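Local coordinates for protein gene product PA4716 (Pseudomonas aeruginosa, PDB 1U0K) that is of unknown function but probably acts as an isomerase, perhaps an epimerase, of the PhzF family, at residues A[3-15]-A[19-31]. Residues are numbered along the deposited sequence; the frame is centred on the assembly and turned at random.
Sequences MSRRYWQLDVFAE and TGNGLAVFDDASA
Trp8 with Val25, Leu10 with Leu23 and Val12 with Asn21 form the hydrogen-bonded pairs of an antiparallel ladder between strands 6-12 and 21-26, whose axes approach to 4.5 Å at 145°; each pair closes two N-H...O=C bonds, as in Leu10 N to Leu23 O, 2.9 Å. Beyond the end of strand 21-26, Asp27 accepts from two side chains. Trp8 NE1 reaches Asp27 OD1 at 3.2 Å, in the indole plane but 58° above that of the carboxylate, while Arg6 NH2 makes a salt bridge to Asp27 OD2 at 2.9 Å, also from above the carboxylate. Asp27 CG sits between its backbone N and carbonyl carbon (chi1 68°), which places both oxygens beside these donors. A water further links Arg6 N to Asp27 OD1. The ladder is a beta hairpin of the PhzF fold; strand 267-282 flanks 6-12 on its other edge and strand 48-54 pairs with 21-26. On the face carrying Tyr7 and Phe26, Tyr7 CB stands over the Phe26 ring centre, 3.6 Å from the centroid, a CH-pi contact, and Phe51 stacks on the same phenyl ring. On the face with Trp8, Leu10, Leu23 and Asn21, Val12 CG2 meets Leu23 CD2 at 3.9 Å, and Leu23 lies near Glu48, the predicted active-site residue. On the face shared with Tyr7, Gln9 NE2 donates to Glu43 of the second subunit, so this face of the hairpin borders the dimer interface.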
loop_
_atom_site.group_PDB
_atom_site.type_symbol
_atom_site.label_atom_id
_atom_site.label_comp_id
_atom_site.label_asym_id
_atom_site.label_seq_id
_atom_site.Cartn_x
_atom_site.Cartn_y
_atom_site.Cartn_z
HETATM N N MSE A 3 25.506 -1.112 -14.664
HETATM C CA MSE A 3 24.131 -1.392 -15.066
HETATM C C MSE A 3 23.248 -1.605 -13.870
HETATM O O MSE A 3 22.027 -1.668 -14.007
HETATM C CB MSE A 3 24.084 -2.669 -15.874
HETATM C CG MSE A 3 24.918 -2.643 -17.078
HETATM SE SE MSE A 3 24.422 -4.180 -18.120
HETATM C CE MSE A 3 24.742 -3.371 -19.828
ATOM N N SER A 4 23.867 -1.771 -12.707
ATOM C CA SER A 4 23.139 -2.088 -11.493
ATOM C C SER A 4 22.292 -0.893 -11.104
ATOM O O SER A 4 22.776 0.242 -11.077
ATOM C CB SER A 4 24.105 -2.441 -10.366
ATOM O OG SER A 4 23.408 -2.662 -9.150
ATOM N N ARG A 5 21.009 -1.143 -10.867
ATOM C CA ARG A 5 20.102 -0.131 -10.338
ATOM C C ARG A 5 19.459 -0.709 -9.098
ATOM O O ARG A 5 19.233 -1.921 -9.006
ATOM C CB ARG A 5 19.015 0.226 -11.335
ATOM C CG ARG A 5 19.505 0.802 -12.675
ATOM C CD ARG A 5 18.845 0.163 -13.894
ATOM N NE ARG A 5 18.933 -1.307 -13.863
ATOM C CZ ARG A 5 17.909 -2.148 -14.052
ATOM N NH1 ARG A 5 16.683 -1.700 -14.298
ATOM N NH2 ARG A 5 18.122 -3.465 -13.996
ATOM N N ARG A 6 19.199 0.155 -8.132
ATOM C CA ARG A 6 18.741 -0.272 -6.829
ATOM C C ARG A 6 17.658 0.643 -6.328
ATOM O O ARG A 6 17.592 1.819 -6.698
ATOM C CB ARG A 6 19.868 -0.197 -5.800
ATOM C CG ARG A 6 21.077 -1.050 -6.113
ATOM C CD ARG A 6 22.334 -0.648 -5.344
ATOM N NE ARG A 6 22.686 0.763 -5.519
ATOM C CZ ARG A 6 23.710 1.371 -4.914
ATOM N NH1 ARG A 6 24.513 0.701 -4.086
ATOM N NH2 ARG A 6 23.937 2.658 -5.141
ATOM N N TYR A 7 16.819 0.102 -5.464
ATOM C CA TYR A 7 16.051 0.909 -4.538
ATOM C C TYR A 7 16.303 0.430 -3.121
ATOM O O TYR A 7 16.885 -0.649 -2.896
ATOM C CB TYR A 7 14.561 0.931 -4.893
ATOM C CG TYR A 7 13.829 -0.364 -4.660
ATOM C CD1 TYR A 7 13.359 -0.698 -3.413
ATOM C CD2 TYR A 7 13.634 -1.261 -5.701
ATOM C CE1 TYR A 7 12.682 -1.898 -3.193
ATOM C CE2 TYR A 7 12.945 -2.463 -5.496
ATOM C CZ TYR A 7 12.490 -2.772 -4.237
ATOM O OH TYR A 7 11.831 -3.962 -4.000
ATOM N N TRP A 8 15.896 1.240 -2.165
ATOM C CA TRP A 8 16.145 0.977 -0.758
ATOM C C TRP A 8 14.885 1.192 0.038
ATOM O O TRP A 8 14.175 2.156 -0.203
ATOM C CB TRP A 8 17.228 1.904 -0.217
ATOM C CG TRP A 8 18.485 1.925 -1.023
ATOM C CD1 TRP A 8 18.670 2.478 -2.269
ATOM C CD2 TRP A 8 19.757 1.393 -0.637
ATOM N NE1 TRP A 8 19.969 2.309 -2.671
ATOM C CE2 TRP A 8 20.658 1.652 -1.689
ATOM C CE3 TRP A 8 20.231 0.722 0.502
ATOM C CZ2 TRP A 8 22.002 1.261 -1.639
ATOM C CZ3 TRP A 8 21.556 0.340 0.543
ATOM C CH2 TRP A 8 22.422 0.617 -0.513
ATOM N N GLN A 9 14.637 0.321 1.011
ATOM C CA GLN A 9 13.527 0.442 1.937
ATOM C C GLN A 9 14.050 1.034 3.233
ATOM O O GLN A 9 14.977 0.512 3.823
ATOM C CB GLN A 9 12.889 -0.938 2.192
ATOM C CG GLN A 9 11.760 -0.942 3.201
ATOM C CD GLN A 9 10.546 -0.146 2.765
ATOM O OE1 GLN A 9 10.340 0.088 1.570
ATOM N NE2 GLN A 9 9.745 0.280 3.733
ATOM N N LEU A 10 13.486 2.169 3.628
ATOM C CA LEU A 10 13.879 2.898 4.828
ATOM C C LEU A 10 12.659 3.154 5.693
ATOM O O LEU A 10 11.540 3.162 5.201
ATOM C CB LEU A 10 14.468 4.268 4.449
ATOM C CG LEU A 10 15.916 4.335 3.977
ATOM C CD1 LEU A 10 16.140 3.620 2.685
ATOM C CD2 LEU A 10 16.332 5.790 3.839
ATOM N N ASP A 11 12.888 3.403 6.974
ATOM C CA ASP A 11 11.862 3.970 7.841
ATOM C C ASP A 11 12.287 5.343 8.315
ATOM O O ASP A 11 13.410 5.519 8.776
ATOM C CB ASP A 11 11.646 3.087 9.054
ATOM C CG ASP A 11 10.944 1.816 8.717
ATOM O OD1 ASP A 11 10.095 1.815 7.791
ATOM O OD2 ASP A 11 11.187 0.762 9.323
ATOM N N VAL A 12 11.372 6.302 8.219
ATOM C CA VAL A 12 11.631 7.680 8.626
ATOM C C VAL A 12 10.784 8.009 9.862
ATOM O O VAL A 12 9.640 7.546 9.987
ATOM C CB VAL A 12 11.306 8.658 7.482
ATOM C CG1 VAL A 12 11.662 10.102 7.878
ATOM C CG2 VAL A 12 12.039 8.257 6.194
ATOM N N PHE A 13 11.354 8.817 10.755
ATOM C CA PHE A 13 10.802 9.057 12.098
ATOM C C PHE A 13 10.763 7.748 12.889
ATOM O O PHE A 13 9.750 7.389 13.504
ATOM C CB PHE A 13 9.427 9.721 12.037
ATOM C CG PHE A 13 9.406 11.014 11.253
ATOM C CD1 PHE A 13 8.620 11.139 10.116
ATOM C CD2 PHE A 13 10.158 12.104 11.659
ATOM C CE1 PHE A 13 8.582 12.315 9.398
ATOM C CE2 PHE A 13 10.125 13.296 10.938
ATOM C CZ PHE A 13 9.338 13.401 9.811
ATOM N N ALA A 14 11.901 7.060 12.881
ATOM C CA ALA A 14 12.032 5.695 13.375
ATOM C C ALA A 14 13.370 5.534 14.083
ATOM O O ALA A 14 14.430 5.665 13.472
ATOM C CB ALA A 14 11.921 4.700 12.201
ATOM N N GLU A 15 13.329 5.257 15.385
ATOM C CA GLU A 15 14.548 4.997 16.134
ATOM C C GLU A 15 14.936 3.522 16.098
ATOM O O GLU A 15 16.067 3.182 16.429
ATOM C CB GLU A 15 14.419 5.505 17.573
ATOM C CG GLU A 15 14.125 6.996 17.611
ATOM C CD GLU A 15 14.316 7.656 18.961
ATOM O OE1 GLU A 15 13.502 8.558 19.285
ATOM O OE2 GLU A 15 15.278 7.313 19.683
ATOM N N THR A 19 9.427 0.483 12.412
ATOM C CA THR A 19 8.586 1.495 13.043
ATOM C C THR A 19 8.577 2.735 12.150
ATOM O O THR A 19 9.265 2.777 11.137
ATOM C CB THR A 19 9.113 1.871 14.450
ATOM O OG1 THR A 19 10.390 2.520 14.350
ATOM C CG2 THR A 19 9.381 0.644 15.301
ATOM N N GLY A 20 7.816 3.752 12.535
ATOM C CA GLY A 20 7.792 4.988 11.779
ATOM C C GLY A 20 7.192 4.811 10.399
ATOM O O GLY A 20 6.397 3.905 10.155
ATOM N N ASN A 21 7.585 5.681 9.477
ATOM C CA ASN A 21 6.988 5.724 8.153
ATOM C C ASN A 21 7.882 5.089 7.083
ATOM O O ASN A 21 8.956 5.594 6.816
ATOM C CB ASN A 21 6.680 7.179 7.769
ATOM C CG ASN A 21 5.548 7.292 6.780
ATOM O OD1 ASN A 21 5.129 6.298 6.182
ATOM N ND2 ASN A 21 5.010 8.507 6.619
ATOM N N GLY A 22 7.417 4.014 6.453
ATOM C CA GLY A 22 8.181 3.348 5.420
ATOM C C GLY A 22 8.273 4.183 4.164
ATOM O O GLY A 22 7.343 4.905 3.794
ATOM N N LEU A 23 9.414 4.064 3.498
ATOM C CA LEU A 23 9.749 4.852 2.314
ATOM C C LEU A 23 10.636 4.047 1.393
ATOM O O LEU A 23 11.591 3.420 1.865
ATOM C CB LEU A 23 10.535 6.082 2.755
ATOM C CG LEU A 23 11.144 6.985 1.687
ATOM C CD1 LEU A 23 10.064 7.792 1.000
ATOM C CD2 LEU A 23 12.186 7.896 2.316
ATOM N N ALA A 24 10.380 4.101 0.083
ATOM C CA ALA A 24 11.318 3.582 -0.907
ATOM C C ALA A 24 12.103 4.727 -1.539
ATOM O O ALA A 24 11.531 5.761 -1.886
ATOM C CB ALA A 24 10.622 2.791 -1.975
ATOM N N VAL A 25 13.414 4.537 -1.672
ATOM C CA VAL A 25 14.303 5.524 -2.273
ATOM C C VAL A 25 15.058 4.894 -3.428
ATOM O O VAL A 25 15.685 3.864 -3.253
ATOM C CB VAL A 25 15.344 6.032 -1.257
ATOM C CG1 VAL A 25 16.274 7.081 -1.898
ATOM C CG2 VAL A 25 14.677 6.590 -0.011
ATOM N N PHE A 26 14.988 5.508 -4.601
ATOM C CA PHE A 26 15.746 5.089 -5.774
ATOM C C PHE A 26 16.905 6.085 -5.871
ATOM O O PHE A 26 16.695 7.250 -6.161
ATOM C CB PHE A 26 14.869 5.120 -7.035
ATOM C CG PHE A 26 13.801 4.055 -7.080
ATOM C CD1 PHE A 26 12.730 4.080 -6.205
ATOM C CD2 PHE A 26 13.868 3.029 -8.028
ATOM C CE1 PHE A 26 11.737 3.092 -6.264
ATOM C CE2 PHE A 26 12.872 2.067 -8.096
ATOM C CZ PHE A 26 11.829 2.095 -7.220
ATOM N N ASP A 27 18.126 5.637 -5.608
ATOM C CA ASP A 27 19.247 6.575 -5.518
ATOM C C ASP A 27 19.776 7.067 -6.857
ATOM O O ASP A 27 20.489 8.073 -6.898
ATOM C CB ASP A 27 20.388 5.995 -4.683
ATOM C CG ASP A 27 21.055 4.839 -5.346
ATOM O OD1 ASP A 27 20.429 3.778 -5.433
ATOM O OD2 ASP A 27 22.209 4.913 -5.805
ATOM N N ASP A 28 19.440 6.379 -7.941
ATOM C CA ASP A 28 19.764 6.884 -9.267
ATOM C C ASP A 28 18.694 6.446 -10.255
ATOM O O ASP A 28 18.748 5.344 -10.824
ATOM C CB ASP A 28 21.154 6.430 -9.707
ATOM C CG ASP A 28 21.556 7.018 -11.042
ATOM O OD1 ASP A 28 20.701 7.626 -11.732
ATOM O OD2 ASP A 28 22.721 6.910 -11.492
ATOM N N ALA A 29 17.727 7.336 -10.447
ATOM C CA ALA A 29 16.561 7.079 -11.273
ATOM C C ALA A 29 16.716 7.679 -12.665
ATOM O O ALA A 29 15.719 7.913 -13.353
ATOM C CB ALA A 29 15.321 7.641 -10.589
ATOM N N SER A 30 17.961 7.907 -13.085
ATOM C CA SER A 30 18.250 8.540 -14.380
ATOM C C SER A 30 17.675 7.794 -15.589
ATOM O O SER A 30 17.421 8.409 -16.617
ATOM C CB SER A 30 19.767 8.718 -14.575
ATOM O OG SER A 30 20.308 9.623 -13.628
ATOM N N ALA A 31 17.473 6.489 -15.458
ATOM C CA ALA A 31 16.962 5.675 -16.557
ATOM C C ALA A 31 15.429 5.645 -16.649
ATOM O O ALA A 31 14.883 5.130 -17.628
ATOM C CB ALA A 31 17.497 4.268 -16.444
HETATM O O HOH W 1 17.802 3.842 -8.450
HETATM O O HOH W 2 20.461 2.894 -8.422
HETATM O O HOH W 3 10.611 4.291 16.380
#